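Local coordinates for ferric iron-binding protein HitA (Pseudomonas aeruginosa PAO1, PDB 6IWF) that binds ferric iron and probably delivers it, as a bacterial solute-binding protein, to an iron uptake system, and is implicated in gallium internalization, at residues G36-L41 with L57-S62; I99-R104 with V224-A229; G132-V137 with M190-N195. All coordinates share one frame; numbering follows the deposited sequence.

Contact 1. Residues G36-L41 with L57-S62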
loop_
_atom_site.group_PDB
_atom_site.type_symbol
_atom_site.label_atom_id
_atom_site.label_comp_id
_atom_site.label_asym_id
_atom_site.label_seq_id
_atom_site.Cartn_x
_atom_site.Cartn_y
_atom_site.Cartn_z
ATOM N N GLY A 36 5.666 -10.203 -8.946
ATOM C CA GLY A 36 4.397 -10.861 -8.687
ATOM C C GLY A 36 3.524 -9.984 -7.821
ATOM O O GLY A 36 3.921 -8.895 -7.396
ATOM N N GLY A 37 2.304 -10.458 -7.578
ATOM C CA GLY A 37 1.466 -9.818 -6.588
ATOM C C GLY A 37 1.872 -10.237 -5.186
ATOM O O GLY A 37 2.414 -11.322 -4.978
ATOM N N ASP A 38 1.617 -9.341 -4.227
ATOM C CA ASP A 38 1.874 -9.581 -2.806
ATOM C C ASP A 38 1.499 -10.994 -2.369
ATOM O O ASP A 38 2.344 -11.769 -1.906
ATOM C CB ASP A 38 1.078 -8.576 -1.963
ATOM C CG ASP A 38 1.755 -7.216 -1.839
ATOM O OD1 ASP A 38 2.832 -6.999 -2.455
ATOM O OD2 ASP A 38 1.178 -6.357 -1.126
ATOM N N GLY A 39 0.217 -11.339 -2.512
ATOM C CA GLY A 39 -0.249 -12.633 -2.033
ATOM C C GLY A 39 0.327 -13.798 -2.816
ATOM O O GLY A 39 0.662 -14.839 -2.239
ATOM N N GLN A 40 0.445 -13.644 -4.138
ATOM C CA GLN A 40 1.060 -14.687 -4.951
ATOM C C GLN A 40 2.493 -14.938 -4.500
ATOM O O GLN A 40 2.920 -16.091 -4.361
ATOM C CB GLN A 40 1.003 -14.286 -6.429
ATOM C CG GLN A 40 1.956 -15.023 -7.350
ATOM C CD GLN A 40 2.328 -14.206 -8.591
ATOM O OE1 GLN A 40 1.598 -13.295 -9.006
ATOM N NE2 GLN A 40 3.477 -14.527 -9.181
ATOM N N LEU A 41 3.235 -13.865 -4.217
ATOM C CA LEU A 41 4.620 -14.031 -3.785
ATOM C C LEU A 41 4.694 -14.635 -2.387
ATOM O O LEU A 41 5.523 -15.516 -2.135
ATOM C CB LEU A 41 5.353 -12.695 -3.838
ATOM C CG LEU A 41 5.562 -12.162 -5.258
ATOM C CD1 LEU A 41 6.038 -10.720 -5.177
ATOM C CD2 LEU A 41 6.564 -13.031 -5.990
ATOM N N LEU A 57 11.922 -9.855 0.364
ATOM C CA LEU A 57 10.557 -9.669 -0.106
ATOM C C LEU A 57 10.165 -8.211 0.075
ATOM O O LEU A 57 10.402 -7.630 1.135
ATOM C CB LEU A 57 9.589 -10.569 0.653
ATOM C CG LEU A 57 8.091 -10.361 0.380
ATOM C CD1 LEU A 57 7.713 -10.739 -1.039
ATOM C CD2 LEU A 57 7.265 -11.141 1.395
ATOM N N TYR A 58 9.555 -7.630 -0.954
ATOM C CA TYR A 58 9.143 -6.230 -0.952
ATOM C C TYR A 58 7.681 -6.210 -1.358
ATOM O O TYR A 58 7.348 -6.690 -2.446
ATOM C CB TYR A 58 10.009 -5.440 -1.941
ATOM C CG TYR A 58 9.830 -3.935 -2.004
ATOM C CD1 TYR A 58 9.184 -3.218 -1.003
ATOM C CD2 TYR A 58 10.333 -3.233 -3.089
ATOM C CE1 TYR A 58 9.058 -1.819 -1.096
ATOM C CE2 TYR A 58 10.208 -1.864 -3.190
ATOM C CZ TYR A 58 9.577 -1.165 -2.207
ATOM O OH TYR A 58 9.480 0.199 -2.347
ATOM N N THR A 59 6.804 -5.732 -0.470
ATOM C CA THR A 59 5.370 -5.789 -0.723
ATOM C C THR A 59 4.740 -4.400 -0.720
ATOM O O THR A 59 5.204 -3.476 -0.042
ATOM C CB THR A 59 4.640 -6.659 0.307
ATOM O OG1 THR A 59 4.821 -6.115 1.619
ATOM C CG2 THR A 59 5.138 -8.102 0.250
ATOM N N GLU A 60 3.646 -4.287 -1.473
ATOM C CA GLU A 60 2.834 -3.074 -1.479
ATOM C C GLU A 60 2.156 -2.836 -0.136
ATOM O O GLU A 60 1.956 -1.685 0.268
ATOM C CB GLU A 60 1.776 -3.177 -2.574
ATOM C CG GLU A 60 1.973 -2.251 -3.736
ATOM C CD GLU A 60 0.693 -2.056 -4.509
ATOM O OE1 GLU A 60 0.244 -0.898 -4.611
ATOM O OE2 GLU A 60 0.135 -3.064 -4.991
ATOM N N GLU A 61 1.749 -3.912 0.555
ATOM C CA GLU A 61 0.970 -3.807 1.779
ATOM C C GLU A 61 1.556 -4.711 2.853
ATOM O O GLU A 61 2.356 -5.613 2.577
ATOM C CB GLU A 61 -0.499 -4.180 1.549
ATOM C CG GLU A 61 -1.082 -3.661 0.241
ATOM C CD GLU A 61 -1.364 -2.167 0.250
ATOM O OE1 GLU A 61 -1.758 -1.646 -0.826
ATOM O OE2 GLU A 61 -1.203 -1.512 1.311
ATOM N N SER A 62 1.121 -4.479 4.088
ATOM C CA SER A 62 1.688 -5.201 5.225
ATOM C C SER A 62 1.059 -6.564 5.545
ATOM O O SER A 62 1.762 -7.404 6.118
ATOM C CB SER A 62 1.642 -4.314 6.476
ATOM O OG SER A 62 0.353 -3.762 6.672
#

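Contact 2. Residues I99-R104 with V224-A229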
loop_
_atom_site.group_PDB
_atom_site.type_symbol
_atom_site.label_atom_id
_atom_site.label_comp_id
_atom_site.label_asym_id
_atom_site.label_seq_id
_atom_site.Cartn_x
_atom_site.Cartn_y
_atom_site.Cartn_z
ATOM N N ILE A 99 8.688 0.725 4.486
ATOM C CA ILE A 99 9.539 1.428 3.531
ATOM C C ILE A 99 8.918 2.751 3.111
ATOM O O ILE A 99 9.584 3.787 3.123
ATOM C CB ILE A 99 9.842 0.550 2.298
ATOM C CG1 ILE A 99 10.456 -0.793 2.715
ATOM C CG2 ILE A 99 10.751 1.287 1.339
ATOM C CD1 ILE A 99 11.718 -0.660 3.558
ATOM N N THR A 100 7.647 2.727 2.698
ATOM C CA THR A 100 6.896 3.942 2.410
ATOM C C THR A 100 5.503 3.801 2.997
ATOM O O THR A 100 5.055 2.703 3.317
ATOM C CB THR A 100 6.751 4.231 0.909
ATOM O OG1 THR A 100 5.953 3.207 0.301
ATOM C CG2 THR A 100 8.124 4.330 0.208
ATOM N N ALA A 101 4.824 4.936 3.141
ATOM C CA ALA A 101 3.422 4.963 3.536
ATOM C C ALA A 101 2.619 5.697 2.471
ATOM O O ALA A 101 3.140 6.547 1.752
ATOM C CB ALA A 101 3.210 5.653 4.903
ATOM N N ARG A 102 1.345 5.342 2.355
ATOM C CA ARG A 102 0.446 5.990 1.409
ATOM C C ARG A 102 -0.875 6.241 2.116
ATOM O O ARG A 102 -1.124 5.708 3.200
ATOM C CB ARG A 102 0.180 5.106 0.200
ATOM C CG ARG A 102 -0.702 3.981 0.657
ATOM C CD ARG A 102 -0.429 2.694 0.028
ATOM N NE ARG A 102 0.959 2.278 0.131
ATOM C CZ ARG A 102 1.439 1.299 -0.618
ATOM N NH1 ARG A 102 2.697 0.935 -0.522
ATOM N NH2 ARG A 102 0.627 0.690 -1.480
ATOM N N THR A 103 -1.763 6.993 1.467
ATOM C CA THR A 103 -3.047 7.300 2.087
ATOM C C THR A 103 -4.190 7.090 1.106
ATOM O O THR A 103 -4.059 7.363 -0.093
ATOM C CB THR A 103 -3.075 8.758 2.644
ATOM O OG1 THR A 103 -4.322 8.999 3.317
ATOM C CG2 THR A 103 -2.879 9.809 1.550
ATOM N N ARG A 104 -5.316 6.611 1.624
ATOM C CA ARG A 104 -6.529 6.565 0.824
ATOM C C ARG A 104 -7.053 7.976 0.603
ATOM O O ARG A 104 -6.919 8.855 1.463
ATOM C CB ARG A 104 -7.600 5.706 1.510
ATOM C CG ARG A 104 -7.125 4.289 1.845
ATOM C CD ARG A 104 -7.083 3.434 0.626
ATOM N NE ARG A 104 -8.411 3.193 0.058
ATOM C CZ ARG A 104 -8.578 2.519 -1.074
ATOM N NH1 ARG A 104 -7.509 2.044 -1.706
ATOM N NH2 ARG A 104 -9.785 2.313 -1.568
ATOM N N VAL A 224 -4.106 5.422 6.469
ATOM C CA VAL A 224 -2.726 5.374 6.002
ATOM C C VAL A 224 -2.242 3.937 6.161
ATOM O O VAL A 224 -2.462 3.319 7.213
ATOM C CB VAL A 224 -1.847 6.366 6.785
ATOM C CG1 VAL A 224 -0.352 6.079 6.581
ATOM C CG2 VAL A 224 -2.209 7.792 6.390
ATOM N N THR A 225 -1.593 3.404 5.125
ATOM C CA THR A 225 -1.024 2.060 5.153
ATOM C C THR A 225 0.436 2.104 4.710
ATOM O O THR A 225 0.902 3.078 4.118
ATOM C CB THR A 225 -1.798 1.082 4.249
ATOM O OG1 THR A 225 -1.785 1.548 2.897
ATOM C CG2 THR A 225 -3.254 0.954 4.712
ATOM N N VAL A 226 1.176 1.032 4.990
ATOM C CA VAL A 226 2.610 1.016 4.706
ATOM C C VAL A 226 2.946 -0.126 3.754
ATOM O O VAL A 226 2.338 -1.204 3.812
ATOM C CB VAL A 226 3.453 0.914 5.997
ATOM C CG1 VAL A 226 2.962 1.912 7.060
ATOM C CG2 VAL A 226 3.430 -0.485 6.547
ATOM N N SER A 227 3.894 0.125 2.857
ATOM C CA SER A 227 4.584 -0.933 2.142
ATOM C C SER A 227 5.782 -1.359 2.976
ATOM O O SER A 227 6.309 -0.584 3.768
ATOM C CB SER A 227 5.068 -0.476 0.769
ATOM O OG SER A 227 6.168 0.402 0.903
ATOM N N GLY A 228 6.226 -2.594 2.776
ATOM C CA GLY A 228 7.278 -3.082 3.645
ATOM C C GLY A 228 8.222 -4.048 2.967
ATOM O O GLY A 228 8.033 -4.467 1.824
ATOM N N ALA A 229 9.264 -4.402 3.712
ATOM C CA ALA A 229 10.270 -5.301 3.182
ATOM C C ALA A 229 10.812 -6.181 4.292
ATOM O O ALA A 229 10.719 -5.860 5.478
ATOM C CB ALA A 229 11.428 -4.547 2.522
HETATM O O HOH W 1 -3.550 3.629 2.270
#

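Contact 3. Residues G132-V137 with M190-N195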
loop_
_atom_site.group_PDB
_atom_site.type_symbol
_atom_site.label_atom_id
_atom_site.label_comp_id
_atom_site.label_asym_id
_atom_site.label_seq_id
_atom_site.Cartn_x
_atom_site.Cartn_y
_atom_site.Cartn_z
ATOM N N GLY A 132 -24.011 4.715 -8.581
ATOM C CA GLY A 132 -23.502 5.019 -9.904
ATOM C C GLY A 132 -22.513 6.162 -9.965
ATOM O O GLY A 132 -21.962 6.430 -11.048
ATOM N N ARG A 133 -22.259 6.842 -8.848
ATOM C CA ARG A 133 -21.422 8.034 -8.847
ATOM C C ARG A 133 -19.979 7.768 -8.445
ATOM O O ARG A 133 -19.164 8.690 -8.525
ATOM C CB ARG A 133 -22.006 9.100 -7.915
ATOM C CG ARG A 133 -23.411 9.546 -8.308
ATOM C CD ARG A 133 -23.764 10.891 -7.702
ATOM N NE ARG A 133 -23.063 11.977 -8.372
ATOM C CZ ARG A 133 -23.207 13.262 -8.066
ATOM N NH1 ARG A 133 -24.026 13.624 -7.078
ATOM N NH2 ARG A 133 -22.536 14.184 -8.751
ATOM N N PHE A 134 -19.635 6.555 -8.018
ATOM C CA PHE A 134 -18.274 6.317 -7.563
ATOM C C PHE A 134 -17.791 4.940 -7.966
ATOM O O PHE A 134 -18.559 3.979 -8.045
ATOM C CB PHE A 134 -18.106 6.477 -6.046
ATOM C CG PHE A 134 -18.808 5.440 -5.216
ATOM C CD1 PHE A 134 -20.167 5.543 -4.967
ATOM C CD2 PHE A 134 -18.095 4.395 -4.636
ATOM C CE1 PHE A 134 -20.820 4.599 -4.168
ATOM C CE2 PHE A 134 -18.739 3.442 -3.847
ATOM C CZ PHE A 134 -20.108 3.552 -3.608
ATOM N N GLY A 135 -16.493 4.869 -8.215
ATOM C CA GLY A 135 -15.824 3.628 -8.539
ATOM C C GLY A 135 -14.991 3.155 -7.365
ATOM O O GLY A 135 -14.531 3.955 -6.541
ATOM N N PHE A 136 -14.792 1.843 -7.300
ATOM C CA PHE A 136 -13.845 1.264 -6.362
ATOM C C PHE A 136 -13.347 -0.049 -6.948
ATOM O O PHE A 136 -13.922 -0.578 -7.902
ATOM C CB PHE A 136 -14.457 1.076 -4.966
ATOM C CG PHE A 136 -15.526 -0.003 -4.866
ATOM C CD1 PHE A 136 -16.713 0.090 -5.571
ATOM C CD2 PHE A 136 -15.358 -1.066 -3.999
ATOM C CE1 PHE A 136 -17.706 -0.889 -5.444
ATOM C CE2 PHE A 136 -16.344 -2.044 -3.849
ATOM C CZ PHE A 136 -17.520 -1.952 -4.570
ATOM N N VAL A 137 -12.270 -0.560 -6.358
ATOM C CA VAL A 137 -11.581 -1.767 -6.825
ATOM C C VAL A 137 -11.597 -2.795 -5.704
ATOM O O VAL A 137 -10.646 -2.870 -4.909
ATOM C CB VAL A 137 -10.139 -1.457 -7.259
ATOM C CG1 VAL A 137 -9.486 -2.717 -7.848
ATOM C CG2 VAL A 137 -10.110 -0.290 -8.259
ATOM N N MET A 190 -16.396 9.996 -9.161
ATOM C CA MET A 190 -15.356 9.902 -8.142
ATOM C C MET A 190 -14.873 8.458 -8.043
ATOM O O MET A 190 -15.490 7.543 -8.580
ATOM C CB MET A 190 -15.875 10.409 -6.783
ATOM C CG MET A 190 -17.032 9.638 -6.221
ATOM S SD MET A 190 -17.873 10.545 -4.882
ATOM C CE MET A 190 -17.938 12.108 -5.573
ATOM N N ALA A 191 -13.762 8.250 -7.334
ATOM C CA ALA A 191 -13.276 6.893 -7.111
ATOM C C ALA A 191 -12.465 6.834 -5.828
ATOM O O ALA A 191 -11.758 7.788 -5.487
ATOM C CB ALA A 191 -12.418 6.390 -8.286
ATOM N N LEU A 192 -12.577 5.699 -5.137
ATOM C CA LEU A 192 -11.818 5.405 -3.927
ATOM C C LEU A 192 -10.504 4.754 -4.335
ATOM O O LEU A 192 -10.514 3.669 -4.920
ATOM C CB LEU A 192 -12.623 4.461 -3.036
ATOM C CG LEU A 192 -13.962 4.990 -2.521
ATOM C CD1 LEU A 192 -14.710 3.886 -1.816
ATOM C CD2 LEU A 192 -13.699 6.166 -1.564
ATOM N N ILE A 193 -9.377 5.413 -4.046
ATOM C CA ILE A 193 -8.060 4.964 -4.500
ATOM C C ILE A 193 -7.000 5.440 -3.518
ATOM O O ILE A 193 -7.249 6.282 -2.661
ATOM C CB ILE A 193 -7.691 5.495 -5.908
ATOM C CG1 ILE A 193 -7.746 7.027 -5.919
ATOM C CG2 ILE A 193 -8.562 4.889 -6.994
ATOM C CD1 ILE A 193 -6.886 7.649 -7.003
ATOM N N ASN A 194 -5.796 4.884 -3.639
ATOM C CA ASN A 194 -4.655 5.435 -2.929
ATOM C C ASN A 194 -4.128 6.667 -3.653
ATOM O O ASN A 194 -4.265 6.807 -4.875
ATOM C CB ASN A 194 -3.558 4.388 -2.807
ATOM C CG ASN A 194 -3.739 3.509 -1.588
ATOM O OD1 ASN A 194 -4.271 3.952 -0.559
ATOM N ND2 ASN A 194 -3.281 2.271 -1.683
ATOM N N ASN A 195 -3.487 7.551 -2.886
ATOM C CA ASN A 195 -3.157 8.871 -3.418
ATOM C C ASN A 195 -2.217 8.795 -4.613
ATOM O O ASN A 195 -2.294 9.644 -5.512
ATOM C CB ASN A 195 -2.527 9.724 -2.312
ATOM C CG ASN A 195 -1.148 9.242 -1.938
ATOM O OD1 ASN A 195 -0.986 8.180 -1.328
ATOM N ND2 ASN A 195 -0.131 10.011 -2.324
HETATM O O HOH W 2 -10.719 1.130 -4.414
#

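Contact 1. Residues G36-L41 with L57-S62
Asp38, in the first turn of helix 38-48, faces Thr59 at the end of strand 56-59, their CA atoms 5.6 Å apart, and Leu41 one turn on comes beside Leu57. The helix starts from Gly37 at the N-cap, whose carbonyl already takes the amide of Leu41. From here the Asp38 carboxylate reaches over to the chain just past the strand and accepts from two successive backbone N-H groups. Glu60 N gives a hydrogen bond of 3.0 Å to Asp38 OD1 on the syn lone pair of that oxygen, and Glu61 N gives one of 3.0 Å to Asp38 OD2, also on the syn side but 17° out of the carboxylate plane. With CG anti to the carbonyl carbon (chi1 -82°), the Asp38 side chain crosses that of Thr59 at about a right angle, OD1 lying 3.3 Å from Thr59 CB. The Thr59 hydroxyl spans the same bend of chain, donating to Glu61 O at 2.7 Å. One helical turn on from Asp38, Leu41 CB rests on Leu57 CD1 at 4.2 Å, and Tyr8 of strand 4-9 touches both leucines. Glu60, a ferric iron ligand, carries no metal in this model; its OE1 is hydrogen-bonded to the Tyr196 hydroxyl. Two backbone N-H hydrogen bonds to one carboxylate would stabilise its negative charge and probably help to hold the backbone from which Glu60 projects, consistent with a second-shell role for Asp38.

Contact 2. Residues I99-R104 with V224-A229
Thr100 and Ser227 meet through both backbone and side chain: Ser227 N donates to Thr100 O, and Ser227 OG donates to Thr100 OG1 at 2.9 Å. Each hydroxyl lies between its own backbone N and carbonyl carbon (chi1 66° and 73°), which stands the two oxygens side by side on one face of the sheet. Next along this face, Arg102 and Thr225 form a hydrogen-bonded antiparallel pair, Arg102 N to Thr225 O at 2.9 Å and Thr225 N to Arg102 O at 3.0 Å. The arginine chain leans across its neighbour, with CD 3.4 Å from Thr225 OG1, then bends at chi2 and chi3 and carries the guanidinium back along the sheet until Ser227 CB and OG lie at its edge. A water bonds to Thr225 OG1 at 2.8 Å and only weakly to Arg102 O.

The face of Ala101, Thr103, Val224 and Val226 is largely apolar. Ala101 CB packs against Val224 CG1 at 4.0 Å and also approaches Val226 CG1, while Thr103 OG1 and CB come beside Val224 CG2, the two side chains crossing at a slant. At the far end Ile99 N closes the pairing on Ser227 O at 2.8 Å, and Ile99 CG1 touches Ala229 CB.

Further out, Glu263 ties the polar face together, forming a salt bridge with Arg102 NH1 and accepting from Thr100 OG1. Held by Glu263, the guanidinium lies close to the iron ligands Glu60 and Tyr196, and NH2 makes only long, weak ion pairs with Glu60 and Glu61. Strands 97-108 and 224-231, side by side near the centre of the molecule, are consistent with the antiparallel hinge strands that join the two lobes of type II periplasmic binding proteins such as the ferric-binding proteins.

Contact 3. Residues G132-V137 with M190-N195
Phe134 and Met190 stand on the same face of a parallel strand pair, and they touch at the roots of their side chains: Phe134 CB lies only 3.3 Å from Met190 CG, a tight approach. Met190 sets CG between its backbone N and carbonyl carbon (chi1 62°), which brings that atom against Phe134 CB; Phe134 has the same setting (chi1 68°), but its ring leads away from the neighbouring strand while the thioether chain bends at chi3. Leu192 fills in further along, its CD1 reaching Phe136 CB at 4.2 Å and coming obliquely to the Phe134 ring. Between the two phenylalanines, Gly135 presents backbone alone toward the side where Ala191 puts its methyl.

The main chains hold this register. Gly135 N donates to Met190 O at 2.9 Å and Leu192 N to Gly135 O at 3.0 Å, the latter nearly straight at 165°, whereas Met190 N to Arg133 O is weak. Past the end of strand 134-136, a water takes the Val137 amide and donates to Leu192 O at 2.6 Å. The two strands are neighbours in the mixed sheet, with helix 156-169 packing on the phenylalanines and helix 176-184 on Ala191 and Ile193. The chemistry is thus that of a hydrophobic core: most of the backbone polar groups here are paired, within the sheet or through one water, leaving carbon-rich side chains to bury the strands against their helices.

In the fold
All three contacts reach one mixed sheet. Contact 1 comes first along the chain; contact 2 then opens at strand 97-108, and contact 3 begins and ends before strand 224-231 returns to complete it. Contacts 1 and 2 have centres about 12 Å apart and lie on neighbouring strands, 56-59 and 224-231, joined by a probable hydrogen bond from Thr59 N to Gly228 O. Contact 3 lies about 19 Å from contact 2 and 23 Å from contact 1, and meets contact 2 where strand 190-194 borders strand 97-108. Contact 2 thus connects the regions holding the ferric iron ligands, Glu60 and nearby His12 on one side, Tyr196 and Tyr197 on the other, with no iron bound in this model.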